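Local coordinates for protein 4-hydroxy-3-methylbut-2-enyl diphosphate reductase, apicoplast (Plasmodium falciparum, PDB 4N7B) that catalyses the ferredoxin-dependent reduction of 4-hydroxy-3-methylbut-2-enyl diphosphate to isopentenyl and dimethylallyl diphosphate, the last step of apicoplast isoprenoid precursor synthesis, using an iron-sulfur cluster, at residues A[220-225]-A[478-483]; A[234-239]-A[521-526]; A[250-255]-A[287-292]. One frame throughout, in Å; residues are numbered along the deposited sequence.

Contact 1 (A[220-225]-A[478-483]); sequences KILYLI and IALTSA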
loop_
_atom_site.group_PDB
_atom_site.type_symbol
_atom_site.label_atom_id
_atom_site.label_comp_id
_atom_site.label_asym_id
_atom_site.label_seq_id
_atom_site.Cartn_x
_atom_site.Cartn_y
_atom_site.Cartn_z
ATOM N N LYS A 220 18.835 5.802 -26.739
ATOM C CA LYS A 220 17.964 4.981 -25.912
ATOM C C LYS A 220 18.410 5.032 -24.458
ATOM O O LYS A 220 19.580 4.792 -24.155
ATOM C CB LYS A 220 17.955 3.553 -26.439
ATOM C CG LYS A 220 17.525 3.492 -27.905
ATOM C CD LYS A 220 17.484 2.080 -28.426
ATOM C CE LYS A 220 16.293 1.334 -27.876
ATOM N NZ LYS A 220 16.165 -0.032 -28.473
ATOM N N ILE A 221 17.485 5.348 -23.560
ATOM C CA ILE A 221 17.821 5.448 -22.151
ATOM C C ILE A 221 16.776 4.811 -21.262
ATOM O O ILE A 221 15.568 5.010 -21.448
ATOM C CB ILE A 221 17.937 6.898 -21.707
ATOM C CG1 ILE A 221 19.010 7.615 -22.508
ATOM C CG2 ILE A 221 18.261 6.966 -20.208
ATOM C CD1 ILE A 221 19.055 9.096 -22.207
ATOM N N LEU A 222 17.247 4.048 -20.282
ATOM C CA LEU A 222 16.381 3.518 -19.238
ATOM C C LEU A 222 16.663 4.246 -17.936
ATOM O O LEU A 222 17.770 4.175 -17.373
ATOM C CB LEU A 222 16.601 2.019 -19.075
ATOM C CG LEU A 222 15.836 1.376 -17.925
ATOM C CD1 LEU A 222 14.386 1.238 -18.267
ATOM C CD2 LEU A 222 16.430 0.024 -17.604
ATOM N N TYR A 223 15.671 4.984 -17.466
ATOM C CA TYR A 223 15.795 5.692 -16.213
ATOM C C TYR A 223 15.285 4.784 -15.117
ATOM O O TYR A 223 14.079 4.540 -15.005
ATOM C CB TYR A 223 14.979 6.968 -16.241
ATOM C CG TYR A 223 15.498 8.036 -17.174
ATOM C CD1 TYR A 223 16.557 8.843 -16.803
ATOM C CD2 TYR A 223 14.899 8.263 -18.415
ATOM C CE1 TYR A 223 17.032 9.835 -17.635
ATOM C CE2 TYR A 223 15.367 9.259 -19.258
ATOM C CZ TYR A 223 16.438 10.038 -18.854
ATOM O OH TYR A 223 16.924 11.025 -19.664
ATOM N N LEU A 224 16.210 4.254 -14.339
ATOM C CA LEU A 224 15.876 3.437 -13.194
ATOM C C LEU A 224 15.673 4.368 -12.012
ATOM O O LEU A 224 16.585 5.089 -11.580
ATOM C CB LEU A 224 16.985 2.428 -12.897
ATOM C CG LEU A 224 16.768 1.555 -11.658
ATOM C CD1 LEU A 224 15.514 0.683 -11.825
ATOM C CD2 LEU A 224 18.011 0.687 -11.420
ATOM N N ILE A 225 14.459 4.358 -11.496
ATOM C CA ILE A 225 14.030 5.377 -10.557
ATOM C C ILE A 225 14.172 4.929 -9.113
ATOM O O ILE A 225 13.910 3.775 -8.769
ATOM C CB ILE A 225 12.572 5.751 -10.809
ATOM C CG1 ILE A 225 12.444 6.364 -12.201
ATOM C CG2 ILE A 225 12.101 6.738 -9.781
ATOM C CD1 ILE A 225 11.028 6.482 -12.719
ATOM N N ILE A 478 12.599 5.137 -21.466
ATOM C CA ILE A 478 11.716 4.460 -20.537
ATOM C C ILE A 478 11.970 4.889 -19.088
ATOM O O ILE A 478 13.113 4.931 -18.606
ATOM C CB ILE A 478 11.937 2.966 -20.637
ATOM C CG1 ILE A 478 11.571 2.498 -22.029
ATOM C CG2 ILE A 478 11.162 2.220 -19.561
ATOM C CD1 ILE A 478 12.019 1.089 -22.321
ATOM N N ALA A 479 10.886 5.202 -18.403
ATOM C CA ALA A 479 10.903 5.465 -16.983
ATOM C C ALA A 479 10.561 4.140 -16.295
ATOM O O ALA A 479 9.489 3.570 -16.556
ATOM C CB ALA A 479 9.854 6.512 -16.660
ATOM N N LEU A 480 11.460 3.608 -15.461
ATOM C CA LEU A 480 11.174 2.321 -14.821
ATOM C C LEU A 480 11.097 2.467 -13.310
ATOM O O LEU A 480 12.052 2.936 -12.685
ATOM C CB LEU A 480 12.224 1.282 -15.194
ATOM C CG LEU A 480 12.157 -0.063 -14.472
ATOM C CD1 LEU A 480 10.909 -0.856 -14.858
ATOM C CD2 LEU A 480 13.414 -0.878 -14.775
ATOM N N THR A 481 9.955 2.107 -12.728
ATOM C CA THR A 481 9.812 2.120 -11.281
ATOM C C THR A 481 9.045 0.895 -10.790
ATOM O O THR A 481 8.741 0.001 -11.569
ATOM C CB THR A 481 9.140 3.397 -10.782
ATOM O OG1 THR A 481 9.207 3.416 -9.350
ATOM C CG2 THR A 481 7.714 3.450 -11.196
ATOM N N SER A 482 8.727 0.842 -9.507
ATOM C CA SER A 482 8.051 -0.320 -8.976
ATOM C C SER A 482 7.272 0.066 -7.741
ATOM O O SER A 482 7.618 1.023 -7.053
ATOM C CB SER A 482 9.061 -1.425 -8.645
ATOM O OG SER A 482 9.990 -0.955 -7.681
ATOM N N ALA A 483 6.207 -0.682 -7.482
ATOM C CA ALA A 483 5.301 -0.391 -6.387
ATOM C C ALA A 483 5.901 -0.756 -5.042
ATOM O O ALA A 483 6.933 -1.425 -4.965
ATOM C CB ALA A 483 4.016 -1.141 -6.583
#

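Contact 2 (A[234-239]-A[521-526]); sequences VSRAIE and KLPKNF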
loop_
_atom_site.group_PDB
_atom_site.type_symbol
_atom_site.label_atom_id
_atom_site.label_comp_id
_atom_site.label_asym_id
_atom_site.label_seq_id
_atom_site.Cartn_x
_atom_site.Cartn_y
_atom_site.Cartn_z
ATOM N N VAL A 234 5.829 -2.852 4.257
ATOM C CA VAL A 234 5.861 -4.127 3.556
ATOM C C VAL A 234 6.999 -4.989 4.067
ATOM O O VAL A 234 6.786 -6.167 4.367
ATOM C CB VAL A 234 5.950 -3.911 2.022
ATOM C CG1 VAL A 234 6.492 -5.135 1.308
ATOM C CG2 VAL A 234 4.556 -3.535 1.474
ATOM N N SER A 235 8.203 -4.432 4.202
ATOM C CA SER A 235 9.326 -5.274 4.649
ATOM C C SER A 235 9.059 -5.769 6.072
ATOM O O SER A 235 9.289 -6.930 6.380
ATOM C CB SER A 235 10.672 -4.550 4.547
ATOM O OG SER A 235 10.648 -3.341 5.278
ATOM N N ARG A 236 8.527 -4.900 6.923
ATOM C CA ARG A 236 8.132 -5.299 8.271
ATOM C C ARG A 236 7.096 -6.425 8.282
ATOM O O ARG A 236 7.169 -7.362 9.075
ATOM C CB ARG A 236 7.571 -4.091 8.999
ATOM C CG ARG A 236 7.053 -4.357 10.397
ATOM C CD ARG A 236 6.695 -3.015 11.032
ATOM N NE ARG A 236 6.084 -3.122 12.357
ATOM C CZ ARG A 236 4.774 -3.198 12.590
ATOM N NH1 ARG A 236 3.915 -3.228 11.581
ATOM N NH2 ARG A 236 4.320 -3.258 13.840
ATOM N N ALA A 237 6.114 -6.329 7.405
ATOM C CA ALA A 237 5.048 -7.306 7.386
ATOM C C ALA A 237 5.589 -8.662 6.917
ATOM O O ALA A 237 5.277 -9.708 7.489
ATOM C CB ALA A 237 3.928 -6.814 6.489
ATOM N N ILE A 238 6.423 -8.647 5.886
ATOM C CA ILE A 238 7.021 -9.884 5.396
ATOM C C ILE A 238 7.888 -10.520 6.473
ATOM O O ILE A 238 7.746 -11.701 6.776
ATOM C CB ILE A 238 7.863 -9.641 4.137
ATOM C CG1 ILE A 238 6.968 -9.097 3.012
ATOM C CG2 ILE A 238 8.530 -10.926 3.689
ATOM C CD1 ILE A 238 7.705 -8.696 1.748
ATOM N N GLU A 239 8.780 -9.737 7.066
ATOM C CA GLU A 239 9.666 -10.267 8.097
ATOM C C GLU A 239 8.833 -10.845 9.251
ATOM O O GLU A 239 9.187 -11.864 9.833
ATOM C CB GLU A 239 10.623 -9.173 8.582
ATOM C CG GLU A 239 11.678 -9.656 9.597
ATOM C CD GLU A 239 12.713 -8.578 9.955
ATOM O OE1 GLU A 239 13.640 -8.874 10.748
ATOM O OE2 GLU A 239 12.601 -7.436 9.443
ATOM N N LYS A 521 10.407 -1.393 14.280
ATOM C CA LYS A 521 10.764 -2.748 14.674
ATOM C C LYS A 521 9.560 -3.658 14.440
ATOM O O LYS A 521 8.482 -3.178 14.103
ATOM C CB LYS A 521 11.168 -2.768 16.149
ATOM C CG LYS A 521 12.504 -2.090 16.426
ATOM C CD LYS A 521 12.920 -2.270 17.876
ATOM C CE LYS A 521 14.448 -2.242 18.047
ATOM N NZ LYS A 521 15.043 -0.867 18.090
ATOM N N LEU A 522 9.729 -4.962 14.627
ATOM C CA LEU A 522 8.604 -5.888 14.540
ATOM C C LEU A 522 7.622 -5.657 15.688
ATOM O O LEU A 522 7.968 -5.037 16.694
ATOM C CB LEU A 522 9.105 -7.333 14.567
ATOM C CG LEU A 522 10.037 -7.711 13.409
ATOM C CD1 LEU A 522 10.588 -9.092 13.612
ATOM C CD2 LEU A 522 9.309 -7.623 12.060
ATOM N N PRO A 523 6.386 -6.162 15.545
ATOM C CA PRO A 523 5.367 -6.053 16.597
ATOM C C PRO A 523 5.920 -6.493 17.947
ATOM O O PRO A 523 6.614 -7.499 18.027
ATOM C CB PRO A 523 4.261 -6.998 16.111
ATOM C CG PRO A 523 4.390 -6.955 14.610
ATOM C CD PRO A 523 5.882 -6.883 14.364
ATOM N N LYS A 524 5.621 -5.739 18.996
ATOM C CA LYS A 524 6.332 -5.905 20.254
ATOM C C LYS A 524 6.063 -7.235 20.944
ATOM O O LYS A 524 6.959 -7.789 21.583
ATOM C CB LYS A 524 6.041 -4.725 21.182
ATOM C CG LYS A 524 6.729 -3.464 20.688
ATOM C CD LYS A 524 6.471 -2.251 21.560
ATOM C CE LYS A 524 6.912 -0.970 20.842
ATOM N NZ LYS A 524 7.105 0.157 21.790
ATOM N N ASN A 525 4.851 -7.762 20.817
ATOM C CA ASN A 525 4.537 -9.020 21.492
ATOM C C ASN A 525 5.307 -10.134 20.811
ATOM O O ASN A 525 5.822 -11.048 21.450
ATOM C CB ASN A 525 3.041 -9.310 21.454
ATOM C CG ASN A 525 2.532 -9.483 20.054
ATOM O OD1 ASN A 525 3.142 -8.987 19.103
ATOM N ND2 ASN A 525 1.409 -10.180 19.907
ATOM N N PHE A 526 5.406 -10.027 19.499
ATOM C CA PHE A 526 6.148 -10.984 18.716
ATOM C C PHE A 526 7.633 -10.952 19.065
ATOM O O PHE A 526 8.283 -11.995 19.143
ATOM C CB PHE A 526 5.946 -10.673 17.248
ATOM C CG PHE A 526 6.713 -11.558 16.347
ATOM C CD1 PHE A 526 6.706 -12.923 16.551
ATOM C CD2 PHE A 526 7.433 -11.037 15.294
ATOM C CE1 PHE A 526 7.407 -13.757 15.729
ATOM C CE2 PHE A 526 8.138 -11.864 14.462
ATOM C CZ PHE A 526 8.125 -13.235 14.683
HETATM O O HOH W 1 6.290 -2.155 16.093
#

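Contact 3 (A[250-255]-A[287-292]); sequences PPIYVK and ILIYSA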
loop_
_atom_site.group_PDB
_atom_site.type_symbol
_atom_site.label_atom_id
_atom_site.label_comp_id
_atom_site.label_asym_id
_atom_site.label_seq_id
_atom_site.Cartn_x
_atom_site.Cartn_y
_atom_site.Cartn_z
ATOM N N PRO A 250 4.790 -24.393 11.001
ATOM C CA PRO A 250 3.765 -24.295 9.960
ATOM C C PRO A 250 2.590 -25.214 10.296
ATOM O O PRO A 250 2.795 -26.233 10.945
ATOM C CB PRO A 250 4.498 -24.805 8.720
ATOM C CG PRO A 250 5.932 -24.394 8.942
ATOM C CD PRO A 250 6.153 -24.353 10.440
ATOM N N PRO A 251 1.373 -24.856 9.870
ATOM C CA PRO A 251 1.090 -23.647 9.092
ATOM C C PRO A 251 0.939 -22.392 9.954
ATOM O O PRO A 251 0.498 -22.465 11.104
ATOM C CB PRO A 251 -0.239 -23.984 8.422
ATOM C CG PRO A 251 -0.925 -24.873 9.406
ATOM C CD PRO A 251 0.162 -25.663 10.093
ATOM N N ILE A 252 1.303 -21.247 9.386
ATOM C CA ILE A 252 1.115 -19.958 10.042
ATOM C C ILE A 252 0.015 -19.198 9.325
ATOM O O ILE A 252 0.123 -18.908 8.131
ATOM C CB ILE A 252 2.403 -19.122 10.019
ATOM C CG1 ILE A 252 3.457 -19.770 10.913
ATOM C CG2 ILE A 252 2.126 -17.692 10.463
ATOM C CD1 ILE A 252 3.035 -19.853 12.367
ATOM N N TYR A 253 -1.037 -18.858 10.057
ATOM C CA TYR A 253 -2.221 -18.277 9.446
ATOM C C TYR A 253 -2.121 -16.768 9.357
ATOM O O TYR A 253 -1.745 -16.102 10.318
ATOM C CB TYR A 253 -3.469 -18.698 10.217
ATOM C CG TYR A 253 -3.784 -20.155 10.001
ATOM C CD1 TYR A 253 -4.483 -20.570 8.875
ATOM C CD2 TYR A 253 -3.346 -21.122 10.895
ATOM C CE1 TYR A 253 -4.764 -21.903 8.660
ATOM C CE2 TYR A 253 -3.622 -22.464 10.685
ATOM C CZ TYR A 253 -4.332 -22.846 9.566
ATOM O OH TYR A 253 -4.610 -24.176 9.342
ATOM N N VAL A 254 -2.447 -16.237 8.184
ATOM C CA VAL A 254 -2.408 -14.803 7.961
ATOM C C VAL A 254 -3.761 -14.342 7.461
ATOM O O VAL A 254 -4.315 -14.923 6.533
ATOM C CB VAL A 254 -1.360 -14.430 6.909
ATOM C CG1 VAL A 254 -1.368 -12.931 6.667
ATOM C CG2 VAL A 254 0.018 -14.911 7.334
ATOM N N LYS A 255 -4.292 -13.299 8.084
ATOM C CA LYS A 255 -5.578 -12.755 7.695
ATOM C C LYS A 255 -5.388 -11.772 6.537
ATOM O O LYS A 255 -4.734 -10.747 6.689
ATOM C CB LYS A 255 -6.238 -12.085 8.897
ATOM C CG LYS A 255 -7.443 -11.244 8.560
ATOM C CD LYS A 255 -8.560 -12.038 7.911
ATOM C CE LYS A 255 -9.761 -11.124 7.648
ATOM N NZ LYS A 255 -10.957 -11.829 7.092
ATOM N N ILE A 287 -1.545 -19.149 16.016
ATOM C CA ILE A 287 -1.066 -17.841 15.584
ATOM C C ILE A 287 -1.926 -17.297 14.456
ATOM O O ILE A 287 -2.233 -18.012 13.505
ATOM C CB ILE A 287 0.372 -17.936 15.034
ATOM C CG1 ILE A 287 1.324 -18.503 16.090
ATOM C CG2 ILE A 287 0.855 -16.578 14.572
ATOM C CD1 ILE A 287 1.990 -17.437 16.943
ATOM N N LEU A 288 -2.307 -16.029 14.561
ATOM C CA LEU A 288 -2.889 -15.331 13.431
ATOM C C LEU A 288 -2.209 -13.995 13.243
ATOM O O LEU A 288 -2.090 -13.218 14.190
ATOM C CB LEU A 288 -4.380 -15.097 13.615
ATOM C CG LEU A 288 -5.024 -14.347 12.440
ATOM C CD1 LEU A 288 -4.957 -15.171 11.156
ATOM C CD2 LEU A 288 -6.458 -14.002 12.771
ATOM N N ILE A 289 -1.782 -13.730 12.012
ATOM C CA ILE A 289 -1.132 -12.472 11.669
ATOM C C ILE A 289 -2.056 -11.549 10.877
ATOM O O ILE A 289 -2.668 -11.969 9.890
ATOM C CB ILE A 289 0.125 -12.728 10.837
ATOM C CG1 ILE A 289 1.080 -13.632 11.626
ATOM C CG2 ILE A 289 0.790 -11.420 10.481
ATOM C CD1 ILE A 289 2.337 -14.021 10.880
ATOM N N TYR A 290 -2.149 -10.293 11.302
ATOM C CA TYR A 290 -2.926 -9.302 10.563
ATOM C C TYR A 290 -2.028 -8.629 9.532
ATOM O O TYR A 290 -0.902 -8.234 9.839
ATOM C CB TYR A 290 -3.524 -8.256 11.509
ATOM C CG TYR A 290 -4.444 -8.835 12.559
ATOM C CD1 TYR A 290 -5.499 -9.670 12.208
ATOM C CD2 TYR A 290 -4.250 -8.565 13.904
ATOM C CE1 TYR A 290 -6.338 -10.206 13.171
ATOM C CE2 TYR A 290 -5.087 -9.100 14.874
ATOM C CZ TYR A 290 -6.125 -9.920 14.504
ATOM O OH TYR A 290 -6.958 -10.448 15.476
ATOM N N SER A 291 -2.528 -8.487 8.312
ATOM C CA SER A 291 -1.713 -7.966 7.225
ATOM C C SER A 291 -1.400 -6.482 7.390
ATOM O O SER A 291 -1.958 -5.801 8.249
ATOM C CB SER A 291 -2.429 -8.168 5.890
ATOM O OG SER A 291 -3.461 -7.212 5.736
ATOM N N ALA A 292 -0.515 -5.985 6.531
ATOM C CA ALA A 292 -0.084 -4.595 6.556
ATOM C C ALA A 292 -1.220 -3.608 6.380
ATOM O O ALA A 292 -1.126 -2.471 6.840
ATOM C CB ALA A 292 0.944 -4.376 5.482
#

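Contact 1 (A[220-225]-A[478-483])
Four main-chain hydrogen bonds join 220-225 to 478-483 as neighbouring parallel strands in the middle of a five-stranded parallel sheet, the core of one α/β unit of the IspH fold. In chain order the first is I478 N to I221 O, at 3.0 Å. Y223 then bonds through both its polar backbone atoms: its N donates to I478 O at 2.8 Å, and its O accepts from L480 N, also at 2.8 Å. The last, I225 N to L480 O at 3.0 Å, is more bent than the others, with 152° at the hydrogen. The two short strand segments diverge from exact alignment by 25°. On their other edges, 221-226 continues the sheet through backbone bonds from L222 and L224 to Q508, while A479 and L480 meet T433 and I434 of strand 432-436.

Packing differs on the two faces. L222, L224, I478 and L480 share one; from it L222 packs on L498 and L480 on V495 of helix 488-499. L222 carries CG anti to its backbone N (chi1 175°), which swings CD1 across the strand gap to I478 CG2 at 3.6 Å. The same CD1 bears on L480 CB at 3.8 Å, so one methyl touches two successive residues of that face. L224 and L480 run side by side in the same direction, and their CD1 and CD2 methyls touch at 3.9 Å. The other face holds Y223 and A479 and turns to helix 414-427, whose I426 packs on both Y223 and I225. Past A479, I225 reaches over the partner strand, its CD1 lying 4.1 Å from A479 CB and resting near T481 CB as well. Within 220-225 itself, the CG2 methyl of I221 sits over the centre of the Y223 ring.

Contact 2 (A[234-239]-A[521-526])
R236 reaches K521 and P523 with a nearly straight side chain, CG anti to the backbone N (chi1 177°) and the chain extended as far as NE. This full reach carries the guanidinium off helix 232-247 to the turn leading into helix 524-533. There NE donates to K521 O at 3.0 Å, with 156° at the hydrogen. The acceptor lies in the guanidinium plane at its edge, although the donor is tilted 21° from the plane of the carbonyl. A water bridges the same pair, accepting from R236 NH2 at 3.2 Å and donating to K521 O at 3.1 Å, so this carbonyl oxygen takes two hydrogen bonds. P523, the N-cap residue of helix 524-533, sets its CG over one face of the guanidinium, 3.8 Å from R236 NH2. NH1 is held by T314 O, and bonds from NE, NH1 and NH2 should together limit the rotation of the group.

One helical turn on, E239 and L522 cross at about a right angle. L522 CD2 lies against E239 CG at 4.0 Å and also approaches R236 O at 3.7 Å.

This surface contact packs the start of helix 524-533, the last of the chain, against helix 232-247: L522 and P523 pack on T240, F526 on E243 and C244, while N525 ND2 bonds to E310 O of strand 309-312.

Contact 3 (A[250-255]-A[287-292])
Y253, I289 and K255 supply the two backbone hydrogen bonds that pair strand 252-255 with 287-290, the inner strands of a four-stranded parallel sheet within another α/β unit of the IspH fold. I289 N donates to Y253 O at 2.9 Å, and I289 O accepts from K255 N at 2.8 Å. I289 is thus gripped through both backbone polar atoms. Two CA-H...O contacts accompany these bonds, L288 CA to Y253 O and V254 CA to I289 O, each 3.4 Å. The outer strands extend the sheet: V254 bonds through its backbone to I274 and I276, and L288 to I309.

Apolar packing makes up much of the rest. On the side covered by helix 232-247, the I252 and I289 side chains cross obliquely, I252 CG2 to I289 CD1 at 3.7 Å, and V254 CG2 stands near I289 CB. L245 backs I252 there, while V241 and C244 cover I289. On the opposite face, L288 places CG anti to its backbone N (chi1 179°), bringing CD1 across to Y253 CB at 3.9 Å and close to K255 CB. K255 CB also lies at the edge of the Y290 ring, 4.2 Å from CD1.

Polar ends find partners beyond the two strands. The K255 chain bends at chi2 (61°) and its NZ forms a salt bridge with E277; Y290 OH hydrogen-bonds to E310. S291 CB touches K255 O, and its OG makes a weak hydrogen bond to ND1 of H293, a residue that probably binds the diphosphate substrate, as in relatives.

Apolar contacts therefore dominate between the strands, while K255 NZ and Y290 OH rely on carboxylates outside them, with S291, where the strand gives way to loop, as a probable second-shell neighbour of the substrate site.

Contacts 2 and 3 belong to one α/β unit: their centres are 12 Å apart and they touch where A237 CB meets A292 CB at 4.0 Å, helix 232-247 lying on the sheet of contact 3. Contact 1 builds a different unit, its centre 30 Å from that of contact 2 and 35 Å from that of contact 3. The chain nevertheless links them, since strand 221-226 runs on to helix 232-247 by way of the cluster ligand C231. Each contact sends one side chain into the wider surroundings of the iron-sulfur cluster: R236, S291 and T481 lie about 8, 9 and 13 Å from it. R236 is also about 6 Å from the side chain of C315, another cluster ligand.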